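PDB 2YV3: aspartate-semialdehyde dehydrogenase from Thermus thermophilus, which probably catalyses the NADPH-dependent reductive dephosphorylation of L-aspartyl-4-phosphate to L-aspartate-semialdehyde, a step towards lysine, methionine and threonine. Local coordinates for residues V88-S92 with S93-Y97; E253-R256 with E257-E261. One frame throughout, in Å; residues are numbered along the deposited sequence.

Contact 1: V88-S92 with S93-Y97; sequences VVDNS and SAWRY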
ATOM      1  N   VAL A  88       4.618 -25.192 -24.822  1.00 23.95           N
ATOM      2  CA  VAL A  88       4.034 -24.993 -23.502  1.00 25.68           C
ATOM      3  C   VAL A  88       4.364 -23.687 -22.788  1.00 30.19           C
ATOM      4  O   VAL A  88       5.521 -23.383 -22.489  1.00 30.17           O
ATOM      5  CB  VAL A  88       4.385 -26.148 -22.535  1.00 25.31           C
ATOM      6  CG1 VAL A  88       3.531 -26.035 -21.277  1.00 22.86           C
ATOM      7  CG2 VAL A  88       4.188 -27.499 -23.219  1.00 28.09           C
ATOM      8  N   VAL A  89       3.309 -22.922 -22.528  1.00 31.27           N
ATOM      9  CA  VAL A  89       3.395 -21.666 -21.819  1.00 22.83           C
ATOM     10  C   VAL A  89       2.664 -21.929 -20.509  1.00 28.39           C
ATOM     11  O   VAL A  89       1.461 -22.231 -20.494  1.00 23.08           O
ATOM     12  CB  VAL A  89       2.693 -20.538 -22.590  1.00 17.93           C
ATOM     13  CG1 VAL A  89       3.081 -19.208 -22.005  1.00 27.11           C
ATOM     14  CG2 VAL A  89       3.069 -20.598 -24.058  1.00 11.67           C
ATOM     15  N   ASP A  90       3.398 -21.823 -19.409  1.00 26.41           N
ATOM     16  CA  ASP A  90       2.832 -22.065 -18.099  1.00 29.30           C
ATOM     17  C   ASP A  90       2.840 -20.810 -17.224  1.00 32.45           C
ATOM     18  O   ASP A  90       3.875 -20.164 -17.081  1.00 36.01           O
ATOM     19  CB  ASP A  90       3.624 -23.192 -17.432  1.00 29.41           C
ATOM     20  CG  ASP A  90       3.164 -23.479 -16.015  1.00 47.64           C
ATOM     21  OD1 ASP A  90       1.979 -23.834 -15.822  1.00 60.93           O
ATOM     22  OD2 ASP A  90       3.991 -23.354 -15.083  1.00 51.13           O
ATOM     23  N   ASN A  91       1.686 -20.465 -16.649  1.00 28.55           N
ATOM     24  CA  ASN A  91       1.593 -19.304 -15.760  1.00 32.04           C
ATOM     25  C   ASN A  91       1.915 -19.683 -14.315  1.00 31.08           C
ATOM     26  O   ASN A  91       1.828 -18.855 -13.405  1.00 27.31           O
ATOM     27  CB  ASN A  91       0.190 -18.682 -15.776  1.00 35.56           C
ATOM     28  CG  ASN A  91       0.048 -17.544 -14.754  1.00 35.21           C
ATOM     29  OD1 ASN A  91       0.722 -16.515 -14.852  1.00 30.77           O
ATOM     30  ND2 ASN A  91      -0.817 -17.737 -13.764  1.00 27.67           N
ATOM     31  N   SER A  92       2.273 -20.938 -14.093  1.00 27.16           N
ATOM     32  CA  SER A  92       2.582 -21.375 -12.742  1.00 25.91           C
ATOM     33  C   SER A  92       4.054 -21.162 -12.503  1.00 23.03           C
ATOM     34  O   SER A  92       4.788 -20.771 -13.411  1.00 26.14           O
ATOM     35  CB  SER A  92       2.259 -22.862 -12.561  1.00 27.49           C
ATOM     36  OG  SER A  92       3.376 -23.669 -12.877  1.00 14.09           O
ATOM     37  N   SER A  93       4.474 -21.412 -11.271  1.00 28.81           N
ATOM     38  CA  SER A  93       5.879 -21.289 -10.906  1.00 37.41           C
ATOM     39  C   SER A  93       6.318 -22.717 -10.663  1.00 38.58           C
ATOM     40  O   SER A  93       6.251 -23.223  -9.535  1.00 46.95           O
ATOM     41  CB  SER A  93       6.056 -20.464  -9.632  1.00 30.26           C
ATOM     42  OG  SER A  93       7.409 -20.068  -9.527  1.00 38.68           O
ATOM     43  N   ALA A  94       6.724 -23.371 -11.741  1.00 32.20           N
ATOM     44  CA  ALA A  94       7.148 -24.750 -11.682  1.00 26.27           C
ATOM     45  C   ALA A  94       8.410 -24.856 -12.502  1.00 31.57           C
ATOM     46  O   ALA A  94       9.345 -25.558 -12.120  1.00 38.55           O
ATOM     47  CB  ALA A  94       6.074 -25.646 -12.256  1.00 20.96           C
ATOM     48  N   TRP A  95       8.438 -24.131 -13.620  1.00 25.75           N
ATOM     49  CA  TRP A  95       9.589 -24.134 -14.512  1.00 20.78           C
ATOM     50  C   TRP A  95      10.309 -22.775 -14.627  1.00 23.95           C
ATOM     51  O   TRP A  95      11.317 -22.666 -15.323  1.00 22.09           O
ATOM     52  CB  TRP A  95       9.150 -24.595 -15.902  1.00 23.29           C
ATOM     53  CG  TRP A  95       8.369 -25.850 -15.869  1.00 20.82           C
ATOM     54  CD1 TRP A  95       7.014 -25.977 -15.971  1.00 25.01           C
ATOM     55  CD2 TRP A  95       8.882 -27.166 -15.678  1.00 19.16           C
ATOM     56  NE1 TRP A  95       6.655 -27.290 -15.853  1.00  8.61           N
ATOM     57  CE2 TRP A  95       7.783 -28.046 -15.671  1.00 20.46           C
ATOM     58  CE3 TRP A  95      10.172 -27.693 -15.510  1.00 26.75           C
ATOM     59  CZ2 TRP A  95       7.923 -29.426 -15.503  1.00 27.10           C
ATOM     60  CZ3 TRP A  95      10.313 -29.070 -15.342  1.00 31.78           C
ATOM     61  CH2 TRP A  95       9.190 -29.918 -15.341  1.00 25.53           C
ATOM     62  N   ARG A  96       9.785 -21.756 -13.941  1.00 23.28           N
ATOM     63  CA  ARG A  96      10.346 -20.402 -13.961  1.00 22.25           C
ATOM     64  C   ARG A  96      11.823 -20.304 -13.629  1.00 17.54           C
ATOM     65  O   ARG A  96      12.595 -19.712 -14.369  1.00 24.32           O
ATOM     66  CB  ARG A  96       9.619 -19.502 -12.971  1.00 32.25           C
ATOM     67  CG  ARG A  96       8.304 -18.923 -13.420  1.00 25.15           C
ATOM     68  CD  ARG A  96       7.740 -18.119 -12.264  1.00 28.87           C
ATOM     69  NE  ARG A  96       6.325 -17.812 -12.426  1.00 37.63           N
ATOM     70  CZ  ARG A  96       5.560 -17.366 -11.441  1.00 37.94           C
ATOM     71  NH1 ARG A  96       6.085 -17.179 -10.240  1.00 32.79           N
ATOM     72  NH2 ARG A  96       4.271 -17.133 -11.644  1.00 44.32           N
ATOM     73  N   TYR A  97      12.208 -20.869 -12.495  1.00 22.59           N
ATOM     74  CA  TYR A  97      13.591 -20.807 -12.057  1.00 22.46           C
ATOM     75  C   TYR A  97      14.392 -21.974 -12.556  1.00 20.93           C
ATOM     76  O   TYR A  97      15.217 -22.505 -11.840  1.00 25.23           O
ATOM     77  CB  TYR A  97      13.631 -20.739 -10.531  1.00 25.76           C
ATOM     78  CG  TYR A  97      12.458 -19.949 -10.004  1.00 35.45           C
ATOM     79  CD1 TYR A  97      12.294 -18.605 -10.345  1.00 17.11           C
ATOM     80  CD2 TYR A  97      11.433 -20.579  -9.299  1.00 30.49           C
ATOM     81  CE1 TYR A  97      11.141 -17.918 -10.015  1.00 21.95           C
ATOM     82  CE2 TYR A  97      10.271 -19.890  -8.965  1.00 38.19           C
ATOM     83  CZ  TYR A  97      10.139 -18.560  -9.330  1.00 23.52           C
ATOM     84  OH  TYR A  97       9.005 -17.872  -8.995  1.00 35.80           O
TER
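In R96 the CG lies anti to the carbonyl carbon (chi1 -81°) and the chain runs extended from CG to NE, which carries the guanidinium back along the chain to the backbone of N91 and S92. NE of R96 stands 3.5 Å from S92 O and its NH2 3.5 Å from N91 O, while the carbonyl carbon of S92 and CB of S93 lie over the group, CB 3.3 Å above its plane and offset toward the rim. The rotation of the group is set by two partners outside 88-97: NE donates to N122 O, and NH1 forms a salt bridge with E213 of helix 205-219.

D90 closes strand 87-90 of the seven-stranded Rossmann-type sheet, and the turn after it brings N91 close to V12 of the predicted NADP(+) site and R96 into the predicted phosphate site. CG of D90 is anti to its own nitrogen (chi1 177°), directing OD2 into the turn. OD2 of D90 lies 4.1 Å from CD1 of W95, with carboxylate and indole planes 76° apart, and 4.2 Å from CB of A94; NE1 of W95 donates to S74 O. OG of S92 packs 3.4 Å from CB of A94 and is modelled 2.3 Å from OD2 of D90, too short to be taken at face value. A leucine in place of R96 removes the guanidinium and would probably leave E213 without this positive mate and N122 O without this donor, and weaken the predicted phosphate site.

Contact 2: E253-R256 with E257-E261; sequences EAAR and EVLKE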
ATOM      1  N   GLU A 253      11.008  14.287 -16.669  1.00  9.21           N
ATOM      2  CA  GLU A 253      10.612  14.670 -18.021  1.00 16.65           C
ATOM      3  C   GLU A 253      11.284  13.835 -19.102  1.00 18.39           C
ATOM      4  O   GLU A 253      10.896  13.901 -20.261  1.00 23.14           O
ATOM      5  CB  GLU A 253      10.864  16.163 -18.285  1.00 18.17           C
ATOM      6  CG  GLU A 253      12.111  16.746 -17.618  1.00 40.88           C
ATOM      7  CD  GLU A 253      11.898  17.090 -16.141  1.00 42.16           C
ATOM      8  OE1 GLU A 253      11.028  17.951 -15.853  1.00 35.30           O
ATOM      9  OE2 GLU A 253      12.599  16.503 -15.277  1.00 33.92           O
ATOM     10  N   ALA A 254      12.285  13.044 -18.738  1.00 16.25           N
ATOM     11  CA  ALA A 254      12.947  12.206 -19.722  1.00  6.93           C
ATOM     12  C   ALA A 254      12.379  10.795 -19.611  1.00 18.67           C
ATOM     13  O   ALA A 254      12.336  10.047 -20.589  1.00 27.89           O
ATOM     14  CB  ALA A 254      14.454  12.203 -19.486  1.00  6.32           C
ATOM     15  N   ALA A 255      11.937  10.429 -18.414  1.00 22.79           N
ATOM     16  CA  ALA A 255      11.361   9.107 -18.204  1.00 21.27           C
ATOM     17  C   ALA A 255       9.956   9.087 -18.782  1.00 20.33           C
ATOM     18  O   ALA A 255       9.453   8.030 -19.162  1.00 14.64           O
ATOM     19  CB  ALA A 255      11.326   8.770 -16.711  1.00 12.96           C
ATOM     20  N   ARG A 256       9.352  10.277 -18.855  1.00 22.25           N
ATOM     21  CA  ARG A 256       8.008  10.491 -19.374  1.00 18.57           C
ATOM     22  C   ARG A 256       7.932  10.266 -20.869  1.00 31.25           C
ATOM     23  O   ARG A 256       7.230   9.366 -21.333  1.00 33.77           O
ATOM     24  CB  ARG A 256       7.557  11.910 -19.054  1.00 25.35           C
ATOM     25  CG  ARG A 256       6.365  11.977 -18.113  1.00 33.85           C
ATOM     26  CD  ARG A 256       6.326  13.301 -17.363  1.00 37.84           C
ATOM     27  NE  ARG A 256       5.947  14.434 -18.209  1.00 40.18           N
ATOM     28  CZ  ARG A 256       6.308  15.694 -17.972  1.00 33.66           C
ATOM     29  NH1 ARG A 256       7.070  15.985 -16.919  1.00 32.22           N
ATOM     30  NH2 ARG A 256       5.888  16.665 -18.769  1.00 22.06           N
ATOM     31  N   GLU A 257       8.633  11.098 -21.632  1.00 36.94           N
ATOM     32  CA  GLU A 257       8.641  10.959 -23.086  1.00 34.34           C
ATOM     33  C   GLU A 257       9.030   9.514 -23.414  1.00 34.88           C
ATOM     34  O   GLU A 257       8.361   8.851 -24.199  1.00 44.84           O
ATOM     35  CB  GLU A 257       9.622  11.977 -23.712  1.00 42.85           C
ATOM     36  CG  GLU A 257       9.088  13.433 -23.739  1.00 44.35           C
ATOM     37  CD  GLU A 257      10.188  14.511 -23.676  1.00 62.17           C
ATOM     38  OE1 GLU A 257      10.904  14.596 -22.647  1.00 53.26           O
ATOM     39  OE2 GLU A 257      10.334  15.289 -24.657  1.00 65.43           O
ATOM     40  N   VAL A 258      10.104   9.021 -22.805  1.00 26.81           N
ATOM     41  CA  VAL A 258      10.525   7.641 -23.023  1.00 24.15           C
ATOM     42  C   VAL A 258       9.364   6.713 -22.681  1.00 29.02           C
ATOM     43  O   VAL A 258       8.954   5.885 -23.490  1.00 32.34           O
ATOM     44  CB  VAL A 258      11.721   7.279 -22.126  1.00 29.20           C
ATOM     45  CG1 VAL A 258      11.998   5.781 -22.185  1.00  4.43           C
ATOM     46  CG2 VAL A 258      12.946   8.085 -22.568  1.00 30.10           C
ATOM     47  N   LEU A 259       8.834   6.841 -21.470  1.00 30.21           N
ATOM     48  CA  LEU A 259       7.699   6.014 -21.089  1.00 29.49           C
ATOM     49  C   LEU A 259       6.588   6.234 -22.094  1.00 21.40           C
ATOM     50  O   LEU A 259       5.914   5.296 -22.477  1.00 28.66           O
ATOM     51  CB  LEU A 259       7.206   6.366 -19.683  1.00 16.99           C
ATOM     52  CG  LEU A 259       8.047   5.764 -18.555  1.00 19.59           C
ATOM     53  CD1 LEU A 259       7.686   6.417 -17.231  1.00 14.04           C
ATOM     54  CD2 LEU A 259       7.834   4.251 -18.510  1.00 12.74           C
ATOM     55  N   LYS A 260       6.413   7.472 -22.533  1.00 23.66           N
ATOM     56  CA  LYS A 260       5.371   7.796 -23.500  1.00 35.14           C
ATOM     57  C   LYS A 260       5.489   7.033 -24.820  1.00 36.96           C
ATOM     58  O   LYS A 260       4.575   7.087 -25.651  1.00 40.17           O
ATOM     59  CB  LYS A 260       5.351   9.299 -23.780  1.00 35.05           C
ATOM     60  CG  LYS A 260       4.359  10.093 -22.939  1.00 34.07           C
ATOM     61  CD  LYS A 260       2.943   9.870 -23.421  1.00 25.13           C
ATOM     62  CE  LYS A 260       1.980  10.926 -22.880  1.00 44.48           C
ATOM     63  NZ  LYS A 260       1.807  10.906 -21.385  1.00 43.57           N
ATOM     64  N   GLU A 261       6.589   6.303 -24.999  1.00 34.74           N
ATOM     65  CA  GLU A 261       6.807   5.529 -26.220  1.00 30.37           C
ATOM     66  C   GLU A 261       6.725   4.019 -26.064  1.00 28.78           C
ATOM     67  O   GLU A 261       6.415   3.306 -27.018  1.00 36.44           O
ATOM     68  CB  GLU A 261       8.160   5.878 -26.821  1.00 42.41           C
ATOM     69  CG  GLU A 261       8.188   7.252 -27.418  1.00 50.55           C
ATOM     70  CD  GLU A 261       6.981   7.469 -28.282  1.00 55.61           C
ATOM     71  OE1 GLU A 261       6.679   6.563 -29.100  1.00 63.56           O
ATOM     72  OE2 GLU A 261       6.332   8.530 -28.141  1.00 55.22           O
TER
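A255 and L259 meet one turn apart on helix 252-259, an alpha-helix of the family's dimerisation domain: L259 N donates to A255 O at 2.7 Å with an N-H...O angle of 149°, the i to i+4 pattern that defines the helix, although the position of A255 O is less certain than the numbers suggest. The side chain of L259 starts with CB pointing back toward the preceding turn, 3.4 Å from R256 O. CG is anti to the carbonyl carbon (chi1 -79°), and the branch point sits beside the carbonyl of A255, though too close there in the model for that approach to be relied on. From it CD1 of L259 reaches along the helix to CB of A255, 4.4 Å away, an apolar contact between successive turns. The leucine side chain also packs on P136 and L137 of helix 125-141, while A255 touches F141, so both residues belong to the face buried against that helix.

E253, R256, E257 and K260 are exposed, and NE of R256 stays 6.3 Å from NZ of K260. V258 N makes a weak bond to A254 O, an acceptor of uncertain position. E261 N bonds back to V258 O at 2.8 Å, an i to i+3 step.

Overall arrangement
Contact 1 and contact 2 fall on opposite sides of the chain's centre, about 32 Å apart between their centres and about 22 Å between nearest atoms. They share no helix or strand: 88-97 leaves a strand of the NAD-binding domain, whereas 253-261 lies on or next to helix 252-259 in the dimerisation domain. Contact 1 is the more interior, 12 Å from the chain's centre against 23 Å, and has no fully exposed residue among those that touch; four of the eight in contact 2 are exposed. The polar groups of contact 1 find their clear partners largely outside 88-97, whereas 253-261 combines backbone hydrogen bonds along its own helix with an apolar face, away from any annotated site.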